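Phosphoribosylaminoimidazole-succinocarboxamide synthase (PDB 3KRE) catalyses the ATP-dependent joining of L-aspartate to the carboxylate of 5-amino-1-(5-phosphoribosyl)imidazole-4-carboxylate, giving SAICAR in de novo purine biosynthesis. Local coordinates at residues Phe141-Lys144 with Asp150-Val153; Gly156-Leu159 with Trp163-Asn166; Leu169-Ile174 with Gln209-Leu214; Leu225-Thr230 with Ala254-Ala259; Asn231-Leu234 with Arg240-Leu243. One frame throughout, in Å; residues are numbered along the deposited sequence.

In the fold
Contacts 1, 2 and 3 touch one another: F141 of contact 1 packs on I158 of contact 2 and on L169 and I172 of contact 3, while L164 of contact 2 meets L212 of contact 3. Contacts 4 and 5, across the chain's centre from contacts 2 and 3, touch through a probable hydrogen bond, D227 N to K232 O at 2.8 Å. Contacts 1, 3 and 4 all reach the large antiparallel sheet, through backbone pairing in contact 1 but through side chains, with lysine-aspartate pairs, in contacts 3 and 4. Contact 2 mixes one backbone bond with apolar packing. Contact 5, at the surface, sets leucines against an arginine, whereas the others are partly buried.

Contact 1. Residues Phe141-Lys144 with Asp150-Val153; sequences FYYK and DPMV. With EDO (1,2-ethanediol), chain F.
Y142 and M152 are a non-hydrogen-bonded antiparallel pair, and M152 CB lies 3.8 Å from Y142 CE1. M152 CG sits over one face of the tyrosine ring; the sulfur is farther out, 5.3 Å from the ring centroid, in an oblique Met-aromatic contact. On the opposite face an ethanediol, probably from the crystallisation liquor, covers the centre, its C2 3.7 Å above the plane. The edge meets D150 O, 3.3 Å from Y142 CD1. Next to this pair, Y143 N donates to P151 O (2.8 Å), and V153 N to F141 O (3.0 Å) in a nearly straight bond (172°) that arrives from above the carbonyl plane. Y143, whose chi1 of 176° sets CG opposite the backbone N, leads its ring away from 150-153 to stack on W163, while its CB stays 3.8 Å from V153 CG1. Farther out, E140 takes the Y142 hydroxyl, N145 N holds D150 OD1 and E200 pairs with K144. Strand 110-115 lies alongside, with Y142 bonded to E111 through the backbone. The whole is a beta hairpin, joining strand 133-143 to the short strand 152-153 of the main antiparallel sheet.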
# COMPACT_ATOMS: atom_id res chain seq x y z
N PHE A 141 -7.34 -10.42 5.46
CA PHE A 141 -5.95 -10.57 5.88
C PHE A 141 -5.24 -11.64 5.08
O PHE A 141 -5.83 -12.69 4.81
CB PHE A 141 -5.89 -10.96 7.36
CG PHE A 141 -6.43 -9.92 8.27
CD1 PHE A 141 -5.69 -8.78 8.55
CD2 PHE A 141 -7.68 -10.07 8.88
CE1 PHE A 141 -6.16 -7.81 9.42
CE2 PHE A 141 -8.18 -9.07 9.74
CZ PHE A 141 -7.41 -7.95 10.02
N TYR A 142 -3.97 -11.38 4.71
CA TYR A 142 -3.17 -12.37 4.01
C TYR A 142 -1.82 -12.51 4.68
O TYR A 142 -1.27 -11.54 5.17
CB TYR A 142 -2.98 -11.99 2.54
CG TYR A 142 -4.27 -11.87 1.80
CD1 TYR A 142 -4.72 -12.91 1.02
CD2 TYR A 142 -5.07 -10.72 1.92
CE1 TYR A 142 -5.91 -12.83 0.35
CE2 TYR A 142 -6.26 -10.63 1.26
CZ TYR A 142 -6.68 -11.70 0.45
OH TYR A 142 -7.88 -11.62 -0.21
N TYR A 143 -1.32 -13.73 4.73
CA TYR A 143 0.03 -13.98 5.18
C TYR A 143 1.01 -13.63 4.03
O TYR A 143 0.86 -14.14 2.92
CB TYR A 143 0.14 -15.47 5.48
CG TYR A 143 1.53 -15.94 5.88
CD1 TYR A 143 2.28 -15.22 6.79
CD2 TYR A 143 2.05 -17.14 5.39
CE1 TYR A 143 3.54 -15.65 7.19
CE2 TYR A 143 3.29 -17.57 5.78
CZ TYR A 143 4.03 -16.81 6.67
OH TYR A 143 5.28 -17.22 7.09
N LYS A 144 1.98 -12.75 4.29
CA LYS A 144 2.89 -12.31 3.23
C LYS A 144 3.99 -13.37 3.05
O LYS A 144 4.86 -13.54 3.91
CB LYS A 144 3.47 -10.90 3.50
CG LYS A 144 3.98 -10.22 2.19
CD LYS A 144 4.47 -8.78 2.37
CE LYS A 144 4.75 -8.13 1.00
NZ LYS A 144 5.42 -6.78 1.09
N ASP A 150 0.97 -15.77 -0.87
CA ASP A 150 0.22 -14.90 0.06
C ASP A 150 -1.17 -15.44 0.40
O ASP A 150 -2.19 -14.82 0.08
CB ASP A 150 0.07 -13.49 -0.50
CG ASP A 150 1.42 -12.81 -0.77
OD1 ASP A 150 2.46 -13.15 -0.15
OD2 ASP A 150 1.38 -11.89 -1.62
N PRO A 151 -1.22 -16.58 1.08
CA PRO A 151 -2.51 -17.18 1.43
C PRO A 151 -3.33 -16.33 2.42
O PRO A 151 -2.81 -15.73 3.38
CB PRO A 151 -2.12 -18.49 2.09
CG PRO A 151 -0.76 -18.27 2.60
CD PRO A 151 -0.09 -17.31 1.66
N MET A 152 -4.63 -16.30 2.18
CA MET A 152 -5.54 -15.68 3.13
C MET A 152 -5.48 -16.38 4.48
O MET A 152 -5.38 -17.60 4.57
CB MET A 152 -6.97 -15.76 2.58
CG MET A 152 -7.94 -14.92 3.35
SD MET A 152 -9.52 -15.00 2.49
CE MET A 152 -10.54 -13.98 3.53
N VAL A 153 -5.59 -15.59 5.53
CA VAL A 153 -5.61 -16.09 6.89
C VAL A 153 -6.78 -15.46 7.64
O VAL A 153 -7.12 -14.30 7.42
CB VAL A 153 -4.30 -15.79 7.66
CG1 VAL A 153 -3.14 -16.65 7.09
CG2 VAL A 153 -3.94 -14.28 7.65
C1 EDO F . -2.25 -10.70 -0.99
O1 EDO F . -1.16 -10.25 -1.81
C2 EDO F . -3.48 -9.92 -1.37
O2 EDO F . -3.79 -10.33 -2.70
O HOH W 1 -9.07 -12.59 6.42

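Contact 2. Residues Gly156-Leu159 with Trp163-Asn166; sequences GHIL and WLTN
W163 N donates to I158 O (3.1 Å), tying the loop that follows helix 155-160 back to that helix; the arrangement is a helix-loop-helix connection, in which 163-166 leads into the long helix 166-189. The bond is bent at the hydrogen (148°), although the donor approaches nearly along the C=O axis. W163 CG stands anti to its own carbonyl carbon (chi1 -62°), which carries the indole back beside the helix. Its six-membered ring reaches H157, with W163 CH2 3.6 Å from H157 NE2; the planes are inclined at 34° and the meeting is oblique. Nearer the backbone, W163 CE3 rests 4.0 Å from I158 CG1, the two side chains crossing at about a right angle. F161 stacks on H157, so the aromatic group extends beyond the two segments. L164 comes next and runs side by side with I158, both pointing the same way, with I158 CG2 3.8 Å from L164 CB. This buried pair also packs on I110, and L164 goes on to L212 and I172. L164 N is buried here and has no partner in the model. L164 O, by contrast, shares a water with L159 O. T165 is the N-cap of helix 166-189, its hydroxyl capping a backbone N just beyond N166, while its own N is held by E168. N166 is exposed; its amide crosses L159 at about a right angle, N166 ND2 lying 3.7 Å from L159 CD1.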
# COMPACT_ATOMS: atom_id res chain seq x y z
N GLY A 156 -8.21 -15.88 13.78
CA GLY A 156 -7.79 -16.89 14.70
C GLY A 156 -6.43 -17.45 14.34
O GLY A 156 -5.66 -17.80 15.22
N HIS A 157 -6.13 -17.48 13.05
CA HIS A 157 -4.82 -17.89 12.56
C HIS A 157 -3.77 -16.89 13.02
O HIS A 157 -2.75 -17.27 13.63
CB HIS A 157 -4.84 -17.97 11.05
CG HIS A 157 -3.62 -18.57 10.43
ND1 HIS A 157 -3.69 -19.57 9.47
CD2 HIS A 157 -2.30 -18.31 10.60
CE1 HIS A 157 -2.47 -19.88 9.09
NE2 HIS A 157 -1.61 -19.13 9.75
N ILE A 158 -4.04 -15.63 12.75
CA ILE A 158 -3.14 -14.54 13.17
C ILE A 158 -2.86 -14.64 14.66
O ILE A 158 -1.73 -14.56 15.08
CB ILE A 158 -3.72 -13.16 12.78
CG1 ILE A 158 -3.73 -12.99 11.26
CG2 ILE A 158 -2.96 -12.01 13.50
CD1 ILE A 158 -4.69 -11.86 10.75
N LEU A 159 -3.91 -14.86 15.46
CA LEU A 159 -3.76 -14.91 16.90
C LEU A 159 -3.03 -16.17 17.37
O LEU A 159 -2.20 -16.12 18.27
CB LEU A 159 -5.12 -14.82 17.59
CG LEU A 159 -5.89 -13.51 17.47
CD1 LEU A 159 -7.26 -13.65 18.13
CD2 LEU A 159 -5.11 -12.35 18.06
N TRP A 163 1.16 -13.57 15.54
CA TRP A 163 1.61 -12.46 14.71
C TRP A 163 1.13 -11.13 15.25
O TRP A 163 1.82 -10.12 15.09
CB TRP A 163 1.18 -12.63 13.28
CG TRP A 163 1.72 -13.83 12.65
CD1 TRP A 163 2.88 -14.51 12.98
CD2 TRP A 163 1.15 -14.53 11.55
NE1 TRP A 163 3.04 -15.59 12.16
CE2 TRP A 163 2.00 -15.62 11.26
CE3 TRP A 163 0.01 -14.34 10.78
CZ2 TRP A 163 1.73 -16.51 10.23
CZ3 TRP A 163 -0.27 -15.23 9.75
CH2 TRP A 163 0.59 -16.30 9.48
N LEU A 164 -0.06 -11.15 15.88
CA LEU A 164 -0.61 -10.04 16.64
C LEU A 164 -1.32 -10.58 17.88
O LEU A 164 -1.76 -11.74 17.91
CB LEU A 164 -1.62 -9.24 15.81
CG LEU A 164 -1.12 -8.57 14.54
CD1 LEU A 164 -2.31 -8.07 13.73
CD2 LEU A 164 -0.10 -7.46 14.84
N THR A 165 -1.39 -9.76 18.91
CA THR A 165 -2.26 -10.02 20.05
C THR A 165 -3.70 -9.65 19.71
O THR A 165 -4.00 -9.02 18.68
CB THR A 165 -1.85 -9.18 21.27
OG1 THR A 165 -2.13 -7.79 21.00
CG2 THR A 165 -0.40 -9.39 21.63
N ASN A 166 -4.60 -10.04 20.60
CA ASN A 166 -6.01 -9.69 20.45
C ASN A 166 -6.18 -8.19 20.34
O ASN A 166 -6.88 -7.72 19.45
CB ASN A 166 -6.85 -10.24 21.62
CG ASN A 166 -7.77 -11.35 21.20
OD1 ASN A 166 -8.75 -11.11 20.49
ND2 ASN A 166 -7.46 -12.56 21.63
O HOH W 2 -1.79 -13.80 19.62

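Contact 3. Residues Leu169-Ile174 with Gln209-Leu214; sequences LEKIKI and QSDLFL
K171 and D211 form a salt bridge along the more open side of this contact, while I172 and L212 meet on its buried side. The ammonium spans both carboxylate oxygens: K171 NZ is 2.9 Å from D211 OD2, met on the syn side and 19° out of the carboxylate plane, and makes a weak bond to D211 OD1. The lysine chain bends at chi2 (73°) and again at chi4 (-81°), which brings the amine onto the aspartate carboxylate. Two further grips fix the carboxylate: L212 N donates to D211 OD1 (2.8 Å) from above its plane, and K88 adds a second salt bridge at OD2. Such a doubly paired aspartate would probably stay ionised. Helix 166-189 thereby packs against the chain leading into strand 213-214, a short strand that pairs with strand 192-204 of the main antiparallel sheet. In the buried part a single methyl does the touching, L212 CD1 lying 3.8 Å from I172 CB, with the two side chains crossing at about a right angle. I108 also touches L212, and F201 and F141 touch I172, continuing the apolar layer between helix and sheet.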
# COMPACT_ATOMS: atom_id res chain seq x y z
N LEU A 169 -4.94 -6.82 16.99
CA LEU A 169 -5.76 -7.17 15.87
C LEU A 169 -6.99 -6.24 15.83
O LEU A 169 -7.39 -5.75 14.76
CB LEU A 169 -6.12 -8.66 15.90
CG LEU A 169 -6.94 -9.28 14.78
CD1 LEU A 169 -6.38 -8.91 13.44
CD2 LEU A 169 -6.96 -10.78 14.96
N GLU A 170 -7.59 -5.97 16.99
CA GLU A 170 -8.70 -5.02 16.97
C GLU A 170 -8.17 -3.64 16.52
O GLU A 170 -8.82 -2.94 15.75
CB GLU A 170 -9.37 -4.95 18.35
CG GLU A 170 -10.34 -3.75 18.58
CD GLU A 170 -11.54 -3.59 17.62
OE1 GLU A 170 -11.47 -3.83 16.36
OE2 GLU A 170 -12.59 -3.10 18.15
N LYS A 171 -6.99 -3.26 17.00
CA LYS A 171 -6.41 -1.95 16.63
C LYS A 171 -6.14 -1.87 15.12
O LYS A 171 -6.44 -0.87 14.48
CB LYS A 171 -5.13 -1.69 17.41
CG LYS A 171 -4.44 -0.37 17.12
CD LYS A 171 -5.15 0.83 17.71
CE LYS A 171 -4.21 2.07 17.74
NZ LYS A 171 -3.23 2.12 18.90
N ILE A 172 -5.58 -2.93 14.55
CA ILE A 172 -5.23 -2.90 13.14
C ILE A 172 -6.47 -2.71 12.27
O ILE A 172 -6.43 -2.03 11.23
CB ILE A 172 -4.38 -4.14 12.74
CG1 ILE A 172 -3.50 -3.83 11.53
CG2 ILE A 172 -5.19 -5.37 12.46
CD1 ILE A 172 -2.40 -4.86 11.36
N LYS A 173 -7.59 -3.27 12.71
CA LYS A 173 -8.83 -3.10 11.96
C LYS A 173 -9.36 -1.66 12.11
O LYS A 173 -9.82 -1.04 11.12
CB LYS A 173 -9.86 -4.13 12.40
CG LYS A 173 -9.38 -5.56 12.16
CD LYS A 173 -10.51 -6.59 12.33
CE LYS A 173 -10.75 -6.92 13.73
NZ LYS A 173 -11.98 -7.80 13.84
N ILE A 174 -9.28 -1.12 13.30
CA ILE A 174 -9.74 0.27 13.55
C ILE A 174 -8.89 1.24 12.70
O ILE A 174 -9.43 2.15 12.01
CB ILE A 174 -9.65 0.64 15.03
CG1 ILE A 174 -10.71 -0.12 15.85
CG2 ILE A 174 -9.75 2.17 15.22
CD1 ILE A 174 -10.43 -0.07 17.37
N GLN A 209 6.13 -3.08 23.57
CA GLN A 209 4.85 -2.35 23.66
C GLN A 209 4.66 -1.36 22.52
O GLN A 209 3.78 -0.49 22.58
CB GLN A 209 4.78 -1.62 25.01
CG GLN A 209 4.82 -2.55 26.21
CD GLN A 209 3.62 -3.45 26.29
OE1 GLN A 209 2.59 -3.15 25.70
NE2 GLN A 209 3.72 -4.54 27.04
N SER A 210 5.43 -1.54 21.45
CA SER A 210 5.33 -0.69 20.27
C SER A 210 3.89 -0.67 19.75
O SER A 210 3.22 -1.70 19.73
CB SER A 210 6.23 -1.24 19.18
OG SER A 210 6.17 -0.46 18.02
N ASP A 211 3.42 0.49 19.34
CA ASP A 211 2.14 0.55 18.61
C ASP A 211 2.43 0.10 17.16
O ASP A 211 3.58 -0.20 16.80
CB ASP A 211 1.55 1.95 18.71
CG ASP A 211 0.04 2.01 18.44
OD1 ASP A 211 -0.61 1.00 18.07
OD2 ASP A 211 -0.50 3.13 18.64
N LEU A 212 1.38 0.01 16.36
CA LEU A 212 1.46 -0.44 14.99
C LEU A 212 1.75 0.77 14.10
O LEU A 212 1.03 1.78 14.15
CB LEU A 212 0.12 -1.08 14.60
CG LEU A 212 -0.27 -2.33 15.40
CD1 LEU A 212 -1.72 -2.81 15.03
CD2 LEU A 212 0.78 -3.43 15.21
N PHE A 213 2.84 0.68 13.35
CA PHE A 213 3.27 1.75 12.46
C PHE A 213 2.97 1.35 11.05
O PHE A 213 3.43 0.30 10.60
CB PHE A 213 4.75 2.03 12.61
CG PHE A 213 5.06 2.73 13.92
CD1 PHE A 213 5.24 4.10 13.97
CD2 PHE A 213 5.06 2.01 15.11
CE1 PHE A 213 5.46 4.75 15.16
CE2 PHE A 213 5.27 2.68 16.35
CZ PHE A 213 5.49 4.02 16.36
N LEU A 214 2.32 2.23 10.31
CA LEU A 214 2.09 1.98 8.90
C LEU A 214 3.43 2.01 8.13
O LEU A 214 4.24 2.93 8.28
CB LEU A 214 1.13 3.00 8.30
CG LEU A 214 0.62 2.68 6.90
CD1 LEU A 214 -0.30 1.45 6.93
CD2 LEU A 214 -0.11 3.91 6.39

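Contact 4. Residues Leu225-Thr230 with Ala254-Ala259; sequences LWDIST and AHKLNA
An Asx motif at the end of strand 223-227 presents the D227 carboxylate toward helix 246-257, where K256 meets it. The link is a long salt bridge: K256 NZ stands 3.8 Å from D227 OD1, and the two side chains cross at about a right angle. The two segments bury little of each other, since a single pair carries the contact. K256 bends near its end (chi3 144°, chi4 -142°), and its amine has a stronger partner in the carbonyl of V190. The other carboxylate oxygen is occupied within its own turn. S229 OG donates to D227 OD2 (2.8 Å) on the syn side, whereas T230 approaches on the anti side through both OG1 (2.7 Å) and its backbone N (3.2 Å). Three donors therefore grip OD2 and fix the rotation of the carboxylate, leaving OD1 to face the lysine; together with K256 they would favour the charged form. Helix 246-257 closes just beyond the lysine in a Schellman motif, with N258 at positive phi. L257, on this last turn, packs on helices 67-84 and 166-189, and L225 reaches F187 of the latter; the salt bridge joins the end of the strand that pairs with 192-204 to helix 246-257.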
# COMPACT_ATOMS: atom_id res chain seq x y z
N LEU A 225 -7.57 2.54 -7.96
CA LEU A 225 -7.95 3.98 -8.02
C LEU A 225 -8.64 4.20 -9.33
O LEU A 225 -8.03 4.03 -10.37
CB LEU A 225 -6.70 4.86 -7.96
CG LEU A 225 -5.90 4.79 -6.67
CD1 LEU A 225 -4.51 5.54 -6.78
CD2 LEU A 225 -6.67 5.26 -5.40
N TRP A 226 -9.92 4.55 -9.30
CA TRP A 226 -10.66 4.76 -10.55
C TRP A 226 -11.12 6.20 -10.64
O TRP A 226 -11.61 6.75 -9.68
CB TRP A 226 -11.91 3.88 -10.63
CG TRP A 226 -11.67 2.40 -10.64
CD1 TRP A 226 -10.47 1.76 -10.64
CD2 TRP A 226 -12.67 1.38 -10.64
NE1 TRP A 226 -10.65 0.40 -10.64
CE2 TRP A 226 -12.00 0.14 -10.63
CE3 TRP A 226 -14.07 1.39 -10.62
CZ2 TRP A 226 -12.67 -1.08 -10.60
CZ3 TRP A 226 -14.75 0.17 -10.61
CH2 TRP A 226 -14.04 -1.05 -10.59
N ASP A 227 -10.99 6.80 -11.81
CA ASP A 227 -11.54 8.09 -12.07
C ASP A 227 -13.07 8.00 -11.90
O ASP A 227 -13.73 7.09 -12.42
CB ASP A 227 -11.17 8.54 -13.49
CG ASP A 227 -11.76 9.89 -13.81
OD1 ASP A 227 -11.27 10.84 -13.20
OD2 ASP A 227 -12.72 9.96 -14.60
N ILE A 228 -13.64 8.92 -11.14
CA ILE A 228 -15.07 8.80 -10.78
C ILE A 228 -16.02 8.95 -11.99
O ILE A 228 -16.99 8.19 -12.16
CB ILE A 228 -15.43 9.80 -9.65
CG1 ILE A 228 -14.96 9.22 -8.31
CG2 ILE A 228 -16.94 10.09 -9.61
CD1 ILE A 228 -15.01 10.19 -7.12
N SER A 229 -15.72 9.91 -12.85
CA SER A 229 -16.59 10.21 -13.97
C SER A 229 -16.60 9.12 -15.08
O SER A 229 -17.65 8.88 -15.70
CB SER A 229 -16.21 11.58 -14.56
OG SER A 229 -14.92 11.54 -15.15
N THR A 230 -15.46 8.46 -15.30
CA THR A 230 -15.29 7.52 -16.44
C THR A 230 -15.10 6.07 -16.02
O THR A 230 -15.20 5.17 -16.85
CB THR A 230 -14.06 7.88 -17.23
OG1 THR A 230 -12.93 7.91 -16.34
CG2 THR A 230 -14.22 9.24 -17.83
N ALA A 254 -0.71 11.45 -9.34
CA ALA A 254 0.22 12.43 -8.78
C ALA A 254 -0.20 13.87 -9.02
O ALA A 254 -0.11 14.73 -8.12
CB ALA A 254 1.62 12.21 -9.28
N HIS A 255 -0.65 14.15 -10.23
CA HIS A 255 -1.08 15.49 -10.55
C HIS A 255 -2.27 15.93 -9.77
O HIS A 255 -2.29 17.04 -9.26
CB HIS A 255 -1.37 15.62 -12.03
CG HIS A 255 -0.16 15.60 -12.88
ND1 HIS A 255 -0.21 15.42 -14.24
CD2 HIS A 255 1.15 15.76 -12.56
CE1 HIS A 255 1.02 15.45 -14.73
NE2 HIS A 255 1.86 15.67 -13.73
N LYS A 256 -3.29 15.08 -9.71
CA LYS A 256 -4.53 15.39 -8.98
C LYS A 256 -4.29 15.55 -7.48
O LYS A 256 -4.92 16.40 -6.84
CB LYS A 256 -5.56 14.31 -9.22
CG LYS A 256 -6.13 14.42 -10.62
CD LYS A 256 -7.26 13.45 -10.83
CE LYS A 256 -8.32 14.07 -11.71
NZ LYS A 256 -9.62 13.66 -11.23
N LEU A 257 -3.35 14.78 -6.93
CA LEU A 257 -2.96 14.94 -5.55
C LEU A 257 -2.06 16.16 -5.27
O LEU A 257 -1.93 16.58 -4.09
CB LEU A 257 -2.26 13.67 -5.05
CG LEU A 257 -3.15 12.45 -4.86
CD1 LEU A 257 -2.31 11.27 -4.39
CD2 LEU A 257 -4.23 12.70 -3.82
N ASN A 258 -1.45 16.72 -6.32
CA ASN A 258 -0.39 17.74 -6.17
C ASN A 258 0.77 17.19 -5.35
O ASN A 258 1.31 17.87 -4.48
CB ASN A 258 -0.94 19.02 -5.53
CG ASN A 258 -0.06 20.22 -5.77
OD1 ASN A 258 0.78 20.24 -6.69
ND2 ASN A 258 -0.24 21.27 -4.95
N ALA A 259 1.15 15.95 -5.66
CA ALA A 259 2.15 15.23 -4.87
C ALA A 259 3.59 15.48 -5.29
O ALA A 259 4.50 15.09 -4.57
CB ALA A 259 1.88 13.71 -4.90

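Contact 5. Residues Asn231-Leu234 with Arg240-Leu243; sequences NKRL and RLNL. With EDO (1,2-ethanediol), chain H; EDO (1,2-ethanediol), chain D.
The two segments stay well apart, R233 CA and L243 CA being 9.0 Å from each other at the nearest backbone approach, and only side chains bridge them. L241 CD1 lies 3.8 Å above the plane of the R233 guanidinium, offset toward the rim, with NE its nearest atom at 3.9 Å. The side chains cross at about a right angle. L243 CD1 touches the aliphatic part of the same arginine more loosely, 4.3 Å from R233 CD. R233 is extended from CG to NE (chi2 -167°, chi3 -173°), which carries the flat group out to L241; there salt bridges from D130 to NH2 and D237 to NH1 fix its rotation, while the leucine covers one face. R240 turns elsewhere, paired with D237 and holding an ethanediol at the guanidinium edge, where R240 NH1 is 2.8 Å from the diol O2 and R240 NH2 is 2.9 Å from its O1. K232 NZ binds O1 of another ethanediol (2.7 Å) that also lies against L234. Both diols probably come from the crystallisation liquor. N242, at positive phi, is the C-prime residue of the Schellman motif that ends helix 237-240. This short helix thus links the two loops: 231-234 follows strand 223-227, with R233 also packing on W226, and 240-243 leads on to helix 246-257, against which L234 rests through E252 and V253.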
# COMPACT_ATOMS: atom_id res chain seq x y z
N ASN A 231 -14.81 5.85 -14.74
CA ASN A 231 -14.36 4.56 -14.27
C ASN A 231 -13.04 4.12 -14.89
O ASN A 231 -12.75 2.95 -14.84
CB ASN A 231 -15.40 3.46 -14.51
CG ASN A 231 -16.64 3.66 -13.70
OD1 ASN A 231 -17.75 3.53 -14.22
ND2 ASN A 231 -16.47 3.98 -12.43
N LYS A 232 -12.25 5.03 -15.44
CA LYS A 232 -10.90 4.67 -15.89
C LYS A 232 -10.05 4.25 -14.70
O LYS A 232 -10.04 4.92 -13.69
CB LYS A 232 -10.24 5.85 -16.52
CG LYS A 232 -9.06 5.51 -17.38
CD LYS A 232 -9.02 6.52 -18.52
CE LYS A 232 -7.80 6.33 -19.34
NZ LYS A 232 -7.40 7.61 -19.95
N ARG A 233 -9.35 3.15 -14.84
CA ARG A 233 -8.41 2.66 -13.83
C ARG A 233 -7.13 3.44 -13.95
O ARG A 233 -6.62 3.63 -15.06
CB ARG A 233 -8.15 1.18 -14.06
CG ARG A 233 -9.42 0.34 -14.09
CD ARG A 233 -9.11 -1.16 -13.99
NE ARG A 233 -10.30 -1.99 -14.18
CZ ARG A 233 -10.71 -3.00 -13.40
NH1 ARG A 233 -10.03 -3.38 -12.33
NH2 ARG A 233 -11.83 -3.64 -13.72
N LEU A 234 -6.59 3.89 -12.82
CA LEU A 234 -5.39 4.72 -12.80
C LEU A 234 -4.16 3.99 -12.26
O LEU A 234 -3.04 4.47 -12.40
CB LEU A 234 -5.63 5.96 -11.96
CG LEU A 234 -6.78 6.80 -12.47
CD1 LEU A 234 -7.02 7.92 -11.49
CD2 LEU A 234 -6.54 7.30 -13.91
N ARG A 240 -1.58 -4.89 -15.08
CA ARG A 240 -2.11 -6.25 -14.99
C ARG A 240 -3.01 -6.64 -16.17
O ARG A 240 -2.91 -7.76 -16.69
CB ARG A 240 -2.91 -6.44 -13.71
CG ARG A 240 -2.11 -6.44 -12.43
CD ARG A 240 -3.00 -6.98 -11.32
NE ARG A 240 -2.38 -6.78 -10.02
CZ ARG A 240 -2.64 -5.78 -9.19
NH1 ARG A 240 -3.52 -4.82 -9.49
NH2 ARG A 240 -1.97 -5.73 -8.05
N LEU A 241 -3.85 -5.70 -16.59
CA LEU A 241 -4.85 -5.93 -17.63
C LEU A 241 -4.40 -5.44 -19.02
O LEU A 241 -5.19 -5.42 -19.96
CB LEU A 241 -6.16 -5.27 -17.24
CG LEU A 241 -6.69 -5.60 -15.86
CD1 LEU A 241 -7.99 -4.80 -15.64
CD2 LEU A 241 -6.84 -7.12 -15.75
N ASN A 242 -3.10 -5.12 -19.13
CA ASN A 242 -2.47 -4.62 -20.35
C ASN A 242 -3.31 -3.56 -21.05
O ASN A 242 -3.57 -3.65 -22.26
CB ASN A 242 -2.09 -5.79 -21.29
CG ASN A 242 -1.10 -5.37 -22.40
OD1 ASN A 242 -1.12 -5.95 -23.50
ND2 ASN A 242 -0.24 -4.37 -22.14
N LEU A 243 -3.68 -2.54 -20.30
CA LEU A 243 -4.48 -1.42 -20.79
C LEU A 243 -3.66 -0.29 -21.41
O LEU A 243 -4.24 0.62 -22.03
CB LEU A 243 -5.33 -0.83 -19.67
CG LEU A 243 -6.20 -1.81 -18.89
CD1 LEU A 243 -7.01 -1.09 -17.79
CD2 LEU A 243 -7.08 -2.59 -19.86
C1 EDO H . -5.13 7.46 -17.06
O1 EDO H . -6.21 8.22 -17.62
C2 EDO H . -4.32 6.67 -18.09
O2 EDO H . -4.06 7.50 -19.23
C1 EDO D . -2.86 -2.73 -6.29
O1 EDO D . -3.50 -3.99 -6.30
C2 EDO D . -3.61 -1.74 -7.16
O2 EDO D . -3.74 -2.24 -8.48